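Side-chain contacts in arginyl-tRNA synthetase, putative (Plasmodium falciparum, PDB 5JLD), which probably attaches L-arginine to tRNA(Arg) at the expense of ATP, releasing AMP and diphosphate, as a class I aminoacyl-tRNA synthetase: residues V178-T183 against F246-L251; S254-F259 against L270-E275. All coordinates share one frame; numbering follows the deposited sequence.

Contact 1 (V178-T183 against F246-L251); sequences VGDWGT and FVWNKL
Trp-248 reaches out from its helix to meet a loop through two quite different properties of one indole, its polar N-H and its aromatic face. The N-H is spent on a main-chain acceptor: NE1 of Trp-248 donates to the carbonyl O of Asp-180 over 2.8 Å. The bond is nearly straight, with an N-H...O angle of 164°, and the oxygen lies close to the indole plane, so the donor is used head-on at the ring edge. In a loop of no regular secondary structure, this bond satisfies a peptide oxygen and at the same time limits how far the indole can rotate.

Trp-181, the next residue, uses the same indole from above. With CG of Trp-181 anti to the backbone N (chi1 -162°), its six-membered ring is carried to the helix, and the edge bearing CE3 and CZ3 faces the five-membered ring of Trp-248. This is a T-shaped pair: the planes stand at 88° and the centroids are 5.5 Å apart. Its nearest approach is 3.9 Å, from CE3 of Trp-181 to NE1 of Trp-248, so the edge comes down over the nitrogen, roughly across the direction of its hydrogen bond.

The carboxylate of Asp-180 plays a looser part. Its OD2 comes only to 4.2 Å from CZ2 of Trp-248, while the hydrogen bond of OD2 is with Ser-276 OG.

Leu-237 of helix 232-238 touches both tryptophans, and Phe-185, at the start of helix 185-194, makes a further edge-to-face pair with Trp-248. Helix 242-265 is thereby joined, within the catalytic domain, to the loop that leads from the parallel-sheet strand 171-176 into helix 185-194.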
# COMPACT_ATOMS: atom_id res chain seq x y z
N VAL A 178 3.96 -9.83 16.22
CA VAL A 178 4.79 -11.03 16.16
C VAL A 178 4.21 -12.13 17.05
O VAL A 178 3.64 -11.85 18.11
CB VAL A 178 6.25 -10.71 16.57
CG1 VAL A 178 6.30 -9.96 17.90
CG2 VAL A 178 7.10 -11.97 16.63
N GLY A 179 4.31 -13.39 16.60
CA GLY A 179 3.87 -14.52 17.39
C GLY A 179 4.88 -14.90 18.47
O GLY A 179 5.72 -15.78 18.28
N ASP A 180 4.82 -14.23 19.62
CA ASP A 180 5.80 -14.42 20.68
C ASP A 180 5.17 -15.00 21.94
O ASP A 180 5.71 -14.86 23.04
CB ASP A 180 6.50 -13.10 21.03
CG ASP A 180 5.53 -12.05 21.57
OD1 ASP A 180 4.30 -12.24 21.44
OD2 ASP A 180 6.02 -11.05 22.14
N TRP A 181 4.02 -15.64 21.79
CA TRP A 181 3.34 -16.20 22.94
C TRP A 181 2.59 -17.47 22.51
O TRP A 181 1.43 -17.69 22.86
CB TRP A 181 2.40 -15.15 23.55
CG TRP A 181 1.98 -15.45 24.95
CD1 TRP A 181 0.75 -15.89 25.35
CD2 TRP A 181 2.78 -15.34 26.15
NE1 TRP A 181 0.73 -16.06 26.71
CE2 TRP A 181 1.96 -15.74 27.23
CE3 TRP A 181 4.10 -14.96 26.41
CZ2 TRP A 181 2.41 -15.75 28.55
CZ3 TRP A 181 4.55 -14.98 27.72
CH2 TRP A 181 3.70 -15.36 28.78
N GLY A 182 3.28 -18.31 21.75
CA GLY A 182 2.66 -19.47 21.14
C GLY A 182 2.80 -20.78 21.89
O GLY A 182 3.28 -20.83 23.03
N THR A 183 2.38 -21.85 21.22
CA THR A 183 2.38 -23.19 21.78
C THR A 183 3.77 -23.58 22.26
O THR A 183 3.97 -23.87 23.45
CB THR A 183 1.92 -24.23 20.73
OG1 THR A 183 0.54 -24.02 20.40
CG2 THR A 183 2.10 -25.64 21.26
N PHE A 246 12.93 -15.60 31.71
CA PHE A 246 14.30 -15.36 31.28
C PHE A 246 14.57 -16.01 29.92
O PHE A 246 15.03 -15.35 28.96
CB PHE A 246 15.28 -15.91 32.34
CG PHE A 246 16.72 -15.65 32.04
CD1 PHE A 246 17.30 -14.42 32.31
CD2 PHE A 246 17.51 -16.65 31.49
CE1 PHE A 246 18.63 -14.18 32.03
CE2 PHE A 246 18.85 -16.42 31.21
CZ PHE A 246 19.41 -15.18 31.48
N VAL A 247 14.23 -17.30 29.84
CA VAL A 247 14.48 -18.11 28.64
C VAL A 247 13.65 -17.63 27.45
O VAL A 247 14.19 -17.41 26.36
CB VAL A 247 14.20 -19.61 28.93
CG1 VAL A 247 14.26 -20.43 27.65
CG2 VAL A 247 15.20 -20.14 29.97
N TRP A 248 12.35 -17.49 27.66
CA TRP A 248 11.44 -16.90 26.69
C TRP A 248 11.99 -15.60 26.13
O TRP A 248 12.05 -15.40 24.91
CB TRP A 248 10.07 -16.64 27.34
CG TRP A 248 9.18 -15.77 26.55
CD1 TRP A 248 8.48 -16.13 25.42
CD2 TRP A 248 8.88 -14.39 26.79
NE1 TRP A 248 7.75 -15.04 24.96
CE2 TRP A 248 7.99 -13.97 25.78
CE3 TRP A 248 9.27 -13.46 27.77
CZ2 TRP A 248 7.49 -12.66 25.71
CZ3 TRP A 248 8.77 -12.16 27.70
CH2 TRP A 248 7.89 -11.78 26.68
N ASN A 249 12.42 -14.72 27.02
CA ASN A 249 12.94 -13.43 26.60
C ASN A 249 14.20 -13.58 25.74
O ASN A 249 14.37 -12.86 24.75
CB ASN A 249 13.21 -12.56 27.83
CG ASN A 249 13.12 -11.09 27.52
OD1 ASN A 249 14.13 -10.43 27.28
ND2 ASN A 249 11.90 -10.57 27.48
N LYS A 250 15.05 -14.55 26.10
CA LYS A 250 16.22 -14.87 25.28
C LYS A 250 15.86 -15.36 23.87
O LYS A 250 16.49 -14.97 22.87
CB LYS A 250 17.09 -15.94 25.98
CG LYS A 250 17.84 -15.44 27.20
CD LYS A 250 18.65 -14.19 26.89
CE LYS A 250 18.95 -13.41 28.16
NZ LYS A 250 17.70 -12.98 28.85
N LEU A 251 14.85 -16.22 23.79
CA LEU A 251 14.37 -16.76 22.51
C LEU A 251 13.82 -15.65 21.60
O LEU A 251 14.19 -15.54 20.42
CB LEU A 251 13.29 -17.82 22.75
CG LEU A 251 13.71 -19.28 23.02
CD1 LEU A 251 14.92 -19.35 23.93
CD2 LEU A 251 12.56 -20.06 23.64

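Contact 2 (S254-F259 against L270-E275); sequences SSKKEF and LEYVGE
Lys-256 and Tyr-272 bring the two backbones closest, their CA atoms 8.7 Å apart, with a helix on one side and the short strand 271-272 with its following loop on the other. The gap is spanned by their side chains, which run past each other in opposite directions. Beyond CG the lysine is fully extended, so its methylenes lie along one face of the phenol ring: CG is near the hydroxyl end, CD and CE follow, and NZ comes to 3.9 Å from CB of Tyr-272. The clearest element is a CH-pi contact, CG of Lys-256 standing 3.9 Å from the ring centroid and 17° off the normal. Thus the aliphatic part of a charged residue packs on an aromatic face while its ammonium group is carried out toward the strand's backbone.

The setting is the Rossmann-type catalytic domain of a class I synthetase. Strand 271-272 is an outermost strand of the five-stranded parallel sheet and lies beside strand 171-176, to which Glu-271 and Val-273 are bonded through their backbones. Helix 242-265 packs against this border largely through the tyrosine, and its Tyr-263 touches Tyr-272 and Leu-270.

At the far end of the ring, OH of Tyr-272 lies 3.4 Å from CB of Phe-259, near the plane of the phenylalanine ring and at its edge. The same oxygen is 3.4 Å from the carbonyl O of Lys-256, but its hydrogen bond is with OD1 of Asp-260, the residue after Phe-259. Phe-259 turns its ring on to Pro-141 and Met-147, in the loop after strand 133-137.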
# COMPACT_ATOMS: atom_id res chain seq x y z
N SER A 254 16.64 -13.44 20.33
CA SER A 254 17.37 -14.08 19.22
C SER A 254 16.60 -14.04 17.88
O SER A 254 17.14 -13.59 16.82
CB SER A 254 17.69 -15.53 19.59
OG SER A 254 17.72 -16.35 18.43
N SER A 255 15.35 -14.51 17.93
CA SER A 255 14.52 -14.50 16.71
C SER A 255 14.35 -13.10 16.16
O SER A 255 14.42 -12.88 14.94
CB SER A 255 13.15 -15.13 16.97
OG SER A 255 13.20 -16.53 16.82
N LYS A 256 14.15 -12.14 17.04
CA LYS A 256 13.98 -10.76 16.60
C LYS A 256 15.26 -10.23 15.95
O LYS A 256 15.19 -9.46 14.99
CB LYS A 256 13.56 -9.87 17.76
CG LYS A 256 12.10 -10.09 18.16
CD LYS A 256 11.74 -9.26 19.39
CE LYS A 256 10.29 -9.50 19.81
NZ LYS A 256 9.90 -8.59 20.90
N LYS A 257 16.44 -10.64 16.42
CA LYS A 257 17.65 -10.21 15.71
C LYS A 257 17.65 -10.78 14.29
O LYS A 257 17.97 -10.07 13.30
CB LYS A 257 18.92 -10.62 16.45
N GLU A 258 17.25 -12.05 14.19
CA GLU A 258 17.21 -12.68 12.87
C GLU A 258 16.24 -11.95 11.91
O GLU A 258 16.58 -11.64 10.77
CB GLU A 258 16.83 -14.16 12.98
CG GLU A 258 17.52 -15.05 11.97
CD GLU A 258 19.02 -15.16 12.24
OE1 GLU A 258 19.41 -15.35 13.41
OE2 GLU A 258 19.81 -15.05 11.28
N PHE A 259 15.04 -11.66 12.41
CA PHE A 259 14.04 -10.94 11.64
C PHE A 259 14.56 -9.55 11.24
O PHE A 259 14.33 -9.08 10.10
CB PHE A 259 12.73 -10.81 12.44
CG PHE A 259 12.10 -12.13 12.83
CD1 PHE A 259 12.42 -13.31 12.17
CD2 PHE A 259 11.17 -12.19 13.87
CE1 PHE A 259 11.84 -14.53 12.53
CE2 PHE A 259 10.58 -13.40 14.25
CZ PHE A 259 10.92 -14.57 13.57
N LEU A 270 9.47 -1.25 11.56
CA LEU A 270 8.20 -1.48 12.24
C LEU A 270 8.37 -1.97 13.67
O LEU A 270 9.39 -2.56 14.03
CB LEU A 270 7.33 -2.45 11.46
CG LEU A 270 7.95 -3.70 10.82
CD1 LEU A 270 8.44 -4.70 11.73
CD2 LEU A 270 6.80 -4.36 10.07
N GLU A 271 7.36 -1.70 14.48
CA GLU A 271 7.46 -1.86 15.92
C GLU A 271 6.92 -3.20 16.38
O GLU A 271 5.75 -3.50 16.18
CB GLU A 271 6.71 -0.73 16.63
CG GLU A 271 6.58 -0.97 18.14
CD GLU A 271 5.80 0.11 18.88
OE1 GLU A 271 5.06 0.88 18.23
OE2 GLU A 271 5.92 0.18 20.13
N TYR A 272 7.77 -4.01 17.01
CA TYR A 272 7.29 -5.24 17.65
C TYR A 272 6.22 -4.94 18.69
O TYR A 272 6.49 -4.26 19.67
CB TYR A 272 8.44 -6.03 18.31
CG TYR A 272 9.41 -6.62 17.33
CD1 TYR A 272 9.00 -7.63 16.46
CD2 TYR A 272 10.72 -6.16 17.25
CE1 TYR A 272 9.88 -8.18 15.55
CE2 TYR A 272 11.61 -6.70 16.33
CZ TYR A 272 11.19 -7.72 15.49
OH TYR A 272 12.06 -8.28 14.58
N VAL A 273 5.02 -5.45 18.47
CA VAL A 273 3.96 -5.46 19.47
C VAL A 273 3.35 -6.86 19.45
O VAL A 273 2.33 -7.10 18.81
CB VAL A 273 2.88 -4.38 19.21
CG1 VAL A 273 1.86 -4.37 20.33
CG2 VAL A 273 3.52 -2.99 19.06
N GLY A 274 3.99 -7.79 20.14
CA GLY A 274 3.60 -9.19 20.03
C GLY A 274 2.29 -9.55 20.70
O GLY A 274 1.67 -8.71 21.35
N GLU A 275 1.87 -10.79 20.53
CA GLU A 275 0.75 -11.34 21.29
C GLU A 275 0.96 -11.15 22.81
O GLU A 275 0.03 -10.79 23.53
CB GLU A 275 0.58 -12.83 20.96
CG GLU A 275 0.11 -13.07 19.53
CD GLU A 275 0.24 -14.52 19.08
OE1 GLU A 275 0.97 -15.31 19.73
OE2 GLU A 275 -0.37 -14.85 18.04

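Contacts 1 and 2 are successive uses of one helix, 242-265, which meets first the loop after strand 171-176 and then the neighbouring edge strand 271-272. Their centres lie about 10 Å apart, and they also touch directly where 178-183 runs beside 270-275. There, N of Glu-275 is 3.2 Å from O of Val-178, a probable hydrogen bond that continues the pairing of the two strands, and CG1 of Val-178 packs 3.5 Å from CA of Gly-274. OD1 of Asp-180 comes to 3.0 Å from the same N of Glu-275. Both contacts belong to the catalytic domain.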